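Local structure of 70 kDa protein (Xanthomonas sp., 4B2N) at residues E135-S138 with K139-L143; A573-S577 with I578-P582; M590-I593 with D594-Y597; T619-Q622 with I623-R626. The protein acts as a processive rubber oxygenase, a dioxygenase of the cytochrome type that carries two heme c groups and attacks latex. All blocks are in the same frame, centred on the assembly; numbering follows the deposited sequence.

All four interactions are local, and they illustrate how the chemistry of a turn follows its surroundings. Interaction 1, at the C-terminal end of helix 133-141, is largely buried and combines apolar contact and a long, water-bridged salt bridge with a glycine-based helix stop. Interaction 2 is a surface loop held by hydroxyl and amide bonds. Interaction 3, partly buried, opens the short helix 593-596, and interaction 4 the surface helix 620-626; only the latter has a capping box, the N-cap threonine of interaction 3 bonding to an aspartate. Interactions 2 and 3 touch each other at Met590 and both touch interaction 4, by polar contacts and a salt bridge respectively; interaction 1 meets it by packing alone.

Interaction 1: residues E135-S138 with K139-L143; sequences EQVS and KRYGL
Lys139 folds back along the helix over Glu135, one turn earlier, and its atoms can be followed outward one by one. Its CG lies anti to the carbonyl carbon (chi1 -80°), which turns the chain toward the preceding turn: CB and CG pass Glu135 O, CG at 3.6 Å. CD and CE then run against the Glu135 side chain, where CE is 3.7 Å from Glu135 CG. At the tip, Lys139 NZ and Glu135 OE1 form a long salt bridge of 3.8 Å. A water closes the gap, donating to Glu135 OE1 at 2.8 Å and accepting from Lys139 NZ, which also bonds to Ala543 O.

A second pair, Val137 and Tyr141, is apolar. Val137 CG1 comes up to the ring edge, in its plane, with Tyr141 CD2 3.6 Å away, while Arg140 CG lies off-centre over one ring face. Asp224 takes the polar ends of both neighbours, in a salt bridge with Arg140 NE and a hydrogen bond with Tyr141 OH.

In the backbone, the regular bond from Lys139 N to Glu135 O (2.9 Å) gives way to a wider closure. Gly142 takes a positive phi of 69° and bonds weakly to Lys139 O, and Leu143 N reaches Ser138 O at 2.9 Å, in the carbonyl plane on a lone pair. This is the Schellman motif that ends helices.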
loop_
_atom_site.group_PDB
_atom_site.type_symbol
_atom_site.label_atom_id
_atom_site.label_comp_id
_atom_site.label_asym_id
_atom_site.label_seq_id
_atom_site.Cartn_x
_atom_site.Cartn_y
_atom_site.Cartn_z
ATOM N N GLU A 135 1.723 -4.501 25.043
ATOM C CA GLU A 135 0.925 -3.361 24.631
ATOM C C GLU A 135 1.749 -2.148 24.205
ATOM O O GLU A 135 1.380 -1.447 23.270
ATOM C CB GLU A 135 -0.034 -2.956 25.749
ATOM C CG GLU A 135 -0.855 -1.706 25.394
ATOM C CD GLU A 135 -1.958 -1.439 26.430
ATOM O OE1 GLU A 135 -1.669 -1.095 27.592
ATOM O OE2 GLU A 135 -3.117 -1.659 26.096
ATOM N N GLN A 136 2.806 -1.819 24.956
ATOM C CA GLN A 136 3.676 -0.719 24.580
ATOM C C GLN A 136 4.312 -0.887 23.195
ATOM O O GLN A 136 4.498 0.108 22.474
ATOM C CB GLN A 136 4.785 -0.501 25.655
ATOM C CG GLN A 136 4.147 0.102 26.925
ATOM C CD GLN A 136 5.185 0.755 27.827
ATOM O OE1 GLN A 136 5.345 0.398 29.019
ATOM N NE2 GLN A 136 5.849 1.743 27.283
ATOM N N VAL A 137 4.616 -2.147 22.829
ATOM C CA VAL A 137 5.116 -2.369 21.479
ATOM C C VAL A 137 4.117 -1.857 20.449
ATOM O O VAL A 137 4.522 -1.137 19.537
ATOM C CB VAL A 137 5.484 -3.819 21.178
ATOM C CG1 VAL A 137 5.877 -4.009 19.699
ATOM C CG2 VAL A 137 6.599 -4.246 22.111
ATOM N N SER A 138 2.861 -2.253 20.591
ATOM C CA SER A 138 1.752 -1.844 19.681
ATOM C C SER A 138 1.634 -0.358 19.681
ATOM O O SER A 138 1.512 0.248 18.627
ATOM C CB SER A 138 0.415 -2.455 20.155
ATOM O OG SER A 138 0.310 -3.759 19.528
ATOM N N LYS A 139 1.614 0.229 20.870
ATOM C CA LYS A 139 1.434 1.679 20.958
ATOM C C LYS A 139 2.574 2.449 20.265
ATOM O O LYS A 139 2.330 3.311 19.438
ATOM C CB LYS A 139 1.354 2.124 22.422
ATOM C CG LYS A 139 -0.004 1.920 23.076
ATOM C CD LYS A 139 0.200 2.100 24.591
ATOM C CE LYS A 139 -1.072 2.012 25.333
ATOM N NZ LYS A 139 -0.698 2.510 26.693
ATOM N N ARG A 140 3.826 2.081 20.596
ATOM C CA ARG A 140 5.004 2.802 20.103
ATOM C C ARG A 140 5.089 2.719 18.590
ATOM O O ARG A 140 5.371 3.709 17.894
ATOM C CB ARG A 140 6.291 2.182 20.687
ATOM C CG ARG A 140 7.555 2.978 20.301
ATOM C CD ARG A 140 8.694 2.353 21.060
ATOM N NE ARG A 140 9.972 2.914 20.675
ATOM C CZ ARG A 140 10.529 3.957 21.292
ATOM N NH1 ARG A 140 9.857 4.542 22.301
ATOM N NH2 ARG A 140 11.726 4.407 20.904
ATOM N N TYR A 141 4.801 1.550 18.047
ATOM C CA TYR A 141 5.126 1.363 16.642
ATOM C C TYR A 141 3.901 1.556 15.755
ATOM O O TYR A 141 4.025 1.452 14.524
ATOM C CB TYR A 141 5.752 -0.012 16.413
ATOM C CG TYR A 141 7.081 -0.161 17.119
ATOM C CD1 TYR A 141 8.126 0.785 16.915
ATOM C CD2 TYR A 141 7.302 -1.215 17.991
ATOM C CE1 TYR A 141 9.334 0.670 17.635
ATOM C CE2 TYR A 141 8.505 -1.339 18.664
ATOM C CZ TYR A 141 9.519 -0.441 18.461
ATOM O OH TYR A 141 10.678 -0.636 19.209
ATOM N N GLY A 142 2.752 1.813 16.360
ATOM C CA GLY A 142 1.499 1.974 15.639
ATOM C C GLY A 142 0.997 0.680 15.029
ATOM O O GLY A 142 0.453 0.679 13.914
ATOM N N LEU A 143 1.076 -0.384 15.804
ATOM C CA LEU A 143 0.606 -1.735 15.407
ATOM C C LEU A 143 -0.581 -2.137 16.327
ATOM O O LEU A 143 -1.151 -1.249 17.032
ATOM C CB LEU A 143 1.786 -2.745 15.531
ATOM C CG LEU A 143 2.988 -2.306 14.697
ATOM C CD1 LEU A 143 4.138 -3.288 14.894
ATOM C CD2 LEU A 143 2.610 -2.182 13.201
HETATM O O HOH W 1 0.671 0.449 27.910
#

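Interaction 2: residues A573-S577 with I578-P582; sequences ACNNS and IFTSP
Ser577 and Thr580 close a type I beta turn, entered through an Asx turn at Asn575, in the long loop between strand 570-571 and helix 593-596. Their side chains leave the turn in different directions, and each finds its own partner. Thr580 points its branches back at the preceding residues. With OG1 set between its backbone N and carbonyl carbon (chi1 56°), the hydroxyl donates to Ser577 O at 2.7 Å, almost in line with the carbonyl. The backbone Thr580 N reaches the same oxygen at 3.2 Å, but from well above the carbonyl plane. Two donors on one residue thus grip a single acceptor and fix the rotation of the threonine.

The methyl branch, CG2, is left to pack on Asn575, whose side chain it crosses at an oblique angle; the Asn575 CG to Thr580 CG2 distance is 3.8 Å. The amide of Asn575 is itself tethered, for OD1 accepts from Ser577 N at 2.9 Å, the bond that defines the Asx turn.

Phe579 turns one face of its ring to Ser577 CB in a CH-pi contact. Ser577 CB stands over that face, 4.0 Å from the centroid of the Phe579 ring and 29° off its normal.

On the outside of the turn, Ile578 packs on Met590, and the disulfide of Cys574 with Cys586 ties the start of the loop to its later part. A water links the Asx turn to the beta turn, donating both to Asn575 O and to Thr580 OG1, each at 2.7 Å.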
loop_
_atom_site.group_PDB
_atom_site.type_symbol
_atom_site.label_atom_id
_atom_site.label_comp_id
_atom_site.label_asym_id
_atom_site.label_seq_id
_atom_site.Cartn_x
_atom_site.Cartn_y
_atom_site.Cartn_z
ATOM N N ALA A 573 -1.276 24.403 14.764
ATOM C CA ALA A 573 -0.630 25.376 13.880
ATOM C C ALA A 573 0.816 25.016 13.600
ATOM O O ALA A 573 1.510 24.523 14.496
ATOM C CB ALA A 573 -0.721 26.762 14.514
ATOM N N CYS A 574 1.309 25.213 12.379
ATOM C CA CYS A 574 2.761 25.009 12.200
ATOM C C CYS A 574 3.488 26.181 12.902
ATOM O O CYS A 574 2.881 27.225 13.095
ATOM C CB CYS A 574 3.137 24.942 10.719
ATOM S SG CYS A 574 2.815 26.527 9.908
ATOM N N ASN A 575 4.759 26.013 13.253
ATOM C CA ASN A 575 5.533 27.073 13.910
ATOM C C ASN A 575 7.012 26.695 13.786
ATOM O O ASN A 575 7.403 25.579 14.208
ATOM C CB ASN A 575 5.086 27.207 15.378
ATOM C CG ASN A 575 5.561 28.506 16.041
ATOM O OD1 ASN A 575 6.685 28.939 15.840
ATOM N ND2 ASN A 575 4.707 29.087 16.868
ATOM N N ASN A 576 7.851 27.552 13.177
ATOM C CA ASN A 576 9.285 27.196 13.115
ATOM C C ASN A 576 10.066 27.445 14.413
ATOM O O ASN A 576 11.230 27.079 14.509
ATOM C CB ASN A 576 10.017 27.851 11.932
ATOM C CG ASN A 576 9.263 27.700 10.607
ATOM O OD1 ASN A 576 9.201 28.631 9.800
ATOM N ND2 ASN A 576 8.651 26.561 10.409
ATOM N N SER A 577 9.421 28.005 15.428
ATOM C CA SER A 577 10.119 28.188 16.718
ATOM C C SER A 577 10.520 26.858 17.339
ATOM O O SER A 577 9.670 25.984 17.558
ATOM C CB SER A 577 9.244 28.983 17.646
ATOM O OG SER A 577 9.008 30.273 17.094
ATOM N N ILE A 578 11.818 26.734 17.639
ATOM C CA ILE A 578 12.447 25.534 18.173
ATOM C C ILE A 578 11.964 25.135 19.579
ATOM O O ILE A 578 12.049 23.987 19.947
ATOM C CB ILE A 578 14.002 25.694 18.177
ATOM C CG1 ILE A 578 14.567 25.226 16.828
ATOM C CG2 ILE A 578 14.700 24.942 19.334
ATOM C CD1 ILE A 578 14.553 26.304 15.757
ATOM N N PHE A 579 11.494 26.095 20.363
ATOM C CA PHE A 579 10.974 25.804 21.692
ATOM C C PHE A 579 9.559 25.165 21.692
ATOM O O PHE A 579 9.039 24.803 22.736
ATOM C CB PHE A 579 10.971 27.103 22.520
ATOM C CG PHE A 579 9.976 28.124 22.050
ATOM C CD1 PHE A 579 8.610 27.995 22.356
ATOM C CD2 PHE A 579 10.407 29.274 21.358
ATOM C CE1 PHE A 579 7.688 28.944 21.920
ATOM C CE2 PHE A 579 9.487 30.249 20.945
ATOM C CZ PHE A 579 8.125 30.083 21.224
ATOM N N THR A 580 8.898 25.119 20.535
ATOM C CA THR A 580 7.511 24.618 20.515
ATOM C C THR A 580 7.522 23.088 20.679
ATOM O O THR A 580 8.509 22.463 20.308
ATOM C CB THR A 580 6.747 24.972 19.225
ATOM O OG1 THR A 580 7.459 24.488 18.072
ATOM C CG2 THR A 580 6.558 26.459 19.111
ATOM N N SER A 581 6.439 22.522 21.218
ATOM C CA SER A 581 6.322 21.080 21.372
ATOM C C SER A 581 4.856 20.676 21.260
ATOM O O SER A 581 4.057 21.170 22.004
ATOM C CB SER A 581 6.842 20.648 22.729
ATOM O OG SER A 581 6.796 19.240 22.836
ATOM N N PRO A 582 4.500 19.766 20.307
ATOM C CA PRO A 582 5.496 19.128 19.412
ATOM C C PRO A 582 6.085 20.147 18.447
ATOM O O PRO A 582 5.392 21.096 18.034
ATOM C CB PRO A 582 4.678 18.130 18.592
ATOM C CG PRO A 582 3.269 18.190 19.115
ATOM C CD PRO A 582 3.109 19.452 19.928
HETATM O O HOH W 2 6.047 23.917 15.847
#

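Interaction 3: residues M590-I593 with D594-Y597; sequences MATI and DILY
The side chains of Thr592 and Asp594 run alongside each other in the same direction at the start of the one-turn helix 593-596. Thr592 occupies the N-cap position, yet its hydroxyl is not spent on a backbone N-H. With OG1 between its own N and carbonyl carbon (chi1 46°), it donates to Asp594 OD1 in a short bond of 2.6 Å, meeting the carboxylate on the syn side and 21° out of its plane. The other oxygen, Asp594 OD2, forms a salt bridge with Arg626 NH2, so both carboxylate oxygens have partners; the nearby guanidinium would be expected to favour the ionised acid.

Thr592 O serves two donors. Leu596 N approaches at 3.1 Å, close to the line of the carbonyl, whereas Ile595 N, at 2.9 Å, sits above the carbonyl plane. The next bond, from Tyr597 N to Ile593 O, is weak, in keeping with Tyr597 being the residue that leaves the helical conformation. Two further bonds lead outward: Asp594 O accepts from Trp242 NE1, and Tyr597 OH bonds to Gln613 O.

Ala591, just before the cap, adds an apolar clasp. Its CB presses tightly on Leu596 CD2 at 3.5 Å and lies 4.0 Å from Ile595 CG2; the Ala591–Leu596 pair brackets the helix start as a hydrophobic staple does.

In the fold, this turn precedes helix 599-607. Ile593 and Asp594 rest on Gln622 of helix 620-626, and Tyr597 meets Trp242 edge-to-face on the way out.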
loop_
_atom_site.group_PDB
_atom_site.type_symbol
_atom_site.label_atom_id
_atom_site.label_comp_id
_atom_site.label_asym_id
_atom_site.label_seq_id
_atom_site.Cartn_x
_atom_site.Cartn_y
_atom_site.Cartn_z
ATOM N N MET A 590 12.779 23.137 7.755
ATOM C CA MET A 590 13.164 23.003 9.169
ATOM C C MET A 590 13.109 21.526 9.627
ATOM O O MET A 590 13.246 21.232 10.823
ATOM C CB MET A 590 12.232 23.827 10.050
ATOM C CG MET A 590 12.230 25.325 9.813
ATOM S SD MET A 590 13.704 26.022 10.552
ATOM C CE MET A 590 13.448 25.859 12.328
ATOM N N ALA A 591 12.946 20.615 8.666
ATOM C CA ALA A 591 12.906 19.168 8.931
ATOM C C ALA A 591 14.041 18.635 9.802
ATOM O O ALA A 591 15.212 18.907 9.574
ATOM C CB ALA A 591 12.899 18.442 7.600
ATOM N N THR A 592 13.721 17.813 10.787
ATOM C CA THR A 592 14.783 17.240 11.649
ATOM C C THR A 592 15.401 15.974 11.053
ATOM O O THR A 592 14.947 15.465 10.035
ATOM C CB THR A 592 14.189 16.905 13.019
ATOM O OG1 THR A 592 12.936 16.230 12.808
ATOM C CG2 THR A 592 13.939 18.198 13.815
ATOM N N ILE A 593 16.435 15.462 11.684
ATOM C CA ILE A 593 17.182 14.355 11.101
ATOM C C ILE A 593 16.335 13.076 10.866
ATOM O O ILE A 593 16.538 12.379 9.903
ATOM C CB ILE A 593 18.409 14.080 11.969
ATOM C CG1 ILE A 593 19.412 13.237 11.197
ATOM C CG2 ILE A 593 18.043 13.512 13.345
ATOM C CD1 ILE A 593 20.667 12.996 12.031
ATOM N N ASP A 594 15.388 12.783 11.757
ATOM C CA ASP A 594 14.522 11.628 11.627
ATOM C C ASP A 594 13.525 11.826 10.442
ATOM O O ASP A 594 13.009 10.874 9.906
ATOM C CB ASP A 594 13.726 11.417 12.912
ATOM C CG ASP A 594 12.797 12.552 13.200
ATOM O OD1 ASP A 594 13.293 13.704 13.338
ATOM O OD2 ASP A 594 11.563 12.343 13.263
ATOM N N ILE A 595 13.255 13.068 10.053
ATOM C CA ILE A 595 12.334 13.278 8.948
ATOM C C ILE A 595 13.091 13.191 7.606
ATOM O O ILE A 595 12.545 12.736 6.591
ATOM C CB ILE A 595 11.605 14.635 9.075
ATOM C CG1 ILE A 595 10.661 14.622 10.260
ATOM C CG2 ILE A 595 10.870 14.985 7.792
ATOM C CD1 ILE A 595 10.014 15.995 10.541
ATOM N N LEU A 596 14.334 13.645 7.606
ATOM C CA LEU A 596 15.149 13.653 6.408
ATOM C C LEU A 596 15.753 12.298 6.087
ATOM O O LEU A 596 16.145 12.089 4.990
ATOM C CB LEU A 596 16.260 14.685 6.519
ATOM C CG LEU A 596 15.771 16.125 6.680
ATOM C CD1 LEU A 596 16.988 17.002 6.925
ATOM C CD2 LEU A 596 14.985 16.623 5.459
ATOM N N TYR A 597 15.831 11.376 7.040
ATOM C CA TYR A 597 16.558 10.145 6.747
ATOM C C TYR A 597 15.892 9.225 5.715
ATOM O O TYR A 597 14.685 8.999 5.760
ATOM C CB TYR A 597 16.811 9.361 8.009
ATOM C CG TYR A 597 17.783 8.218 7.833
ATOM C CD1 TYR A 597 19.169 8.465 7.665
ATOM C CD2 TYR A 597 17.329 6.878 7.827
ATOM C CE1 TYR A 597 20.064 7.457 7.497
ATOM C CE2 TYR A 597 18.227 5.853 7.645
ATOM C CZ TYR A 597 19.602 6.139 7.482
ATOM O OH TYR A 597 20.468 5.104 7.360
#

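Interaction 4: residues T619-Q622 with I623-R626; sequences TDQQ and IKSR
Ile623 hangs from Thr619 by the first backbone bond of helix 620-626, Ile623 N to Thr619 O at 3.0 Å. The next bonds run Lys624 N to Asp620 O, Ser625 N weakly to Gln621 O, and Arg626 N to Gln622 O at 2.9 Å.

Capping is reciprocal. Thr619 OG1 accepts from Gln622 N at 3.2 Å, and Gln622, its chain extended beyond CG, returns OE1 to Thr619 N at 2.9 Å, with that donor above the amide plane. Together they make a capping box.

Contacts between side chains are lighter. Ile623 CD1 lies alongside Asp620, 3.8 Å from its OD1. Gln621 and Lys624 also run side by side: the glutamine bends at chi2 (-59°) and the lysine at chi3 (54°), which brings Gln621 NE2 within 4.1 Å of Lys624 CD.

Water joins what the side chains do not. One molecule accepts from Gln621 NE2 and Lys624 NZ, both at 3.1 Å. Another bridges Gln621 O, Gln621 OE1 and Ser625 OG.

The stronger polar partners lie elsewhere: Ser581 for Gln621 and Lys624, Lys549 for Asp620, Phe583 O for Ser625, and Asp217 for Arg626. The chemistry therefore implies a helix start secured by its own backbone and capping box, whose other polar side chains reach mostly to neighbouring loops and water, with Arg626 also turned to helix 593-596; the acid at Asp620, near the N-terminus, probably also suits the helix dipole.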
loop_
_atom_site.group_PDB
_atom_site.type_symbol
_atom_site.label_atom_id
_atom_site.label_comp_id
_atom_site.label_asym_id
_atom_site.label_seq_id
_atom_site.Cartn_x
_atom_site.Cartn_y
_atom_site.Cartn_z
ATOM N N THR A 619 14.491 10.499 18.663
ATOM C CA THR A 619 14.356 10.945 20.071
ATOM C C THR A 619 12.912 11.060 20.505
ATOM O O THR A 619 12.038 11.053 19.677
ATOM C CB THR A 619 14.977 12.333 20.270
ATOM O OG1 THR A 619 14.257 13.308 19.522
ATOM C CG2 THR A 619 16.507 12.345 19.831
ATOM N N ASP A 620 12.669 11.234 21.805
ATOM C CA ASP A 620 11.304 11.240 22.269
ATOM C C ASP A 620 10.675 12.539 21.800
ATOM O O ASP A 620 9.497 12.559 21.609
ATOM C CB ASP A 620 11.230 11.113 23.786
ATOM C CG ASP A 620 11.699 9.739 24.288
ATOM O OD1 ASP A 620 11.541 8.743 23.533
ATOM O OD2 ASP A 620 12.237 9.672 25.424
ATOM N N GLN A 621 11.452 13.621 21.667
ATOM C CA GLN A 621 10.834 14.861 21.161
ATOM C C GLN A 621 10.421 14.709 19.675
ATOM O O GLN A 621 9.368 15.202 19.252
ATOM C CB GLN A 621 11.741 16.133 21.384
ATOM C CG GLN A 621 11.504 16.931 22.718
ATOM C CD GLN A 621 10.043 17.537 23.005
ATOM O OE1 GLN A 621 9.347 18.078 22.105
ATOM N NE2 GLN A 621 9.609 17.472 24.297
ATOM N N GLN A 622 11.224 13.990 18.905
ATOM C CA GLN A 622 10.848 13.720 17.502
ATOM C C GLN A 622 9.623 12.838 17.432
ATOM O O GLN A 622 8.746 13.036 16.550
ATOM C CB GLN A 622 12.036 13.097 16.729
ATOM C CG GLN A 622 13.191 14.087 16.504
ATOM C CD GLN A 622 14.557 13.399 16.282
ATOM O OE1 GLN A 622 14.691 12.166 16.300
ATOM N NE2 GLN A 622 15.590 14.223 16.045
ATOM N N ILE A 623 9.496 11.910 18.391
ATOM C CA ILE A 623 8.333 11.000 18.425
ATOM C C ILE A 623 7.089 11.890 18.585
ATOM O O ILE A 623 6.102 11.687 17.892
ATOM C CB ILE A 623 8.527 9.928 19.516
ATOM C CG1 ILE A 623 9.586 8.965 19.039
ATOM C CG2 ILE A 623 7.236 9.175 19.870
ATOM C CD1 ILE A 623 10.047 8.071 20.158
ATOM N N LYS A 624 7.180 12.946 19.403
ATOM C CA LYS A 624 6.018 13.790 19.618
ATOM C C LYS A 624 5.579 14.422 18.328
ATOM O O LYS A 624 4.378 14.510 18.046
ATOM C CB LYS A 624 6.238 14.864 20.735
ATOM C CG LYS A 624 6.177 14.258 22.116
ATOM C CD LYS A 624 6.350 15.245 23.277
ATOM C CE LYS A 624 5.338 16.407 23.139
ATOM N NZ LYS A 624 5.362 17.269 24.385
ATOM N N SER A 625 6.516 14.817 17.507
ATOM C CA SER A 625 6.146 15.396 16.218
ATOM C C SER A 625 5.616 14.342 15.230
ATOM O O SER A 625 4.705 14.610 14.487
ATOM C CB SER A 625 7.382 16.071 15.660
ATOM O OG SER A 625 7.823 17.107 16.557
ATOM N N ARG A 626 6.195 13.144 15.217
ATOM C CA ARG A 626 5.723 12.036 14.320
ATOM C C ARG A 626 4.248 11.641 14.591
ATOM O O ARG A 626 3.567 11.082 13.721
ATOM C CB ARG A 626 6.573 10.755 14.516
ATOM C CG ARG A 626 8.045 10.947 14.219
ATOM C CD ARG A 626 8.775 9.549 14.357
ATOM N NE ARG A 626 9.733 9.791 13.382
ATOM C CZ ARG A 626 9.902 9.277 12.201
ATOM N NH1 ARG A 626 9.403 8.080 11.755
ATOM N NH2 ARG A 626 10.791 9.979 11.538
HETATM O O HOH W 3 8.803 17.915 19.245
HETATM O O HOH W 4 7.529 18.140 26.466
#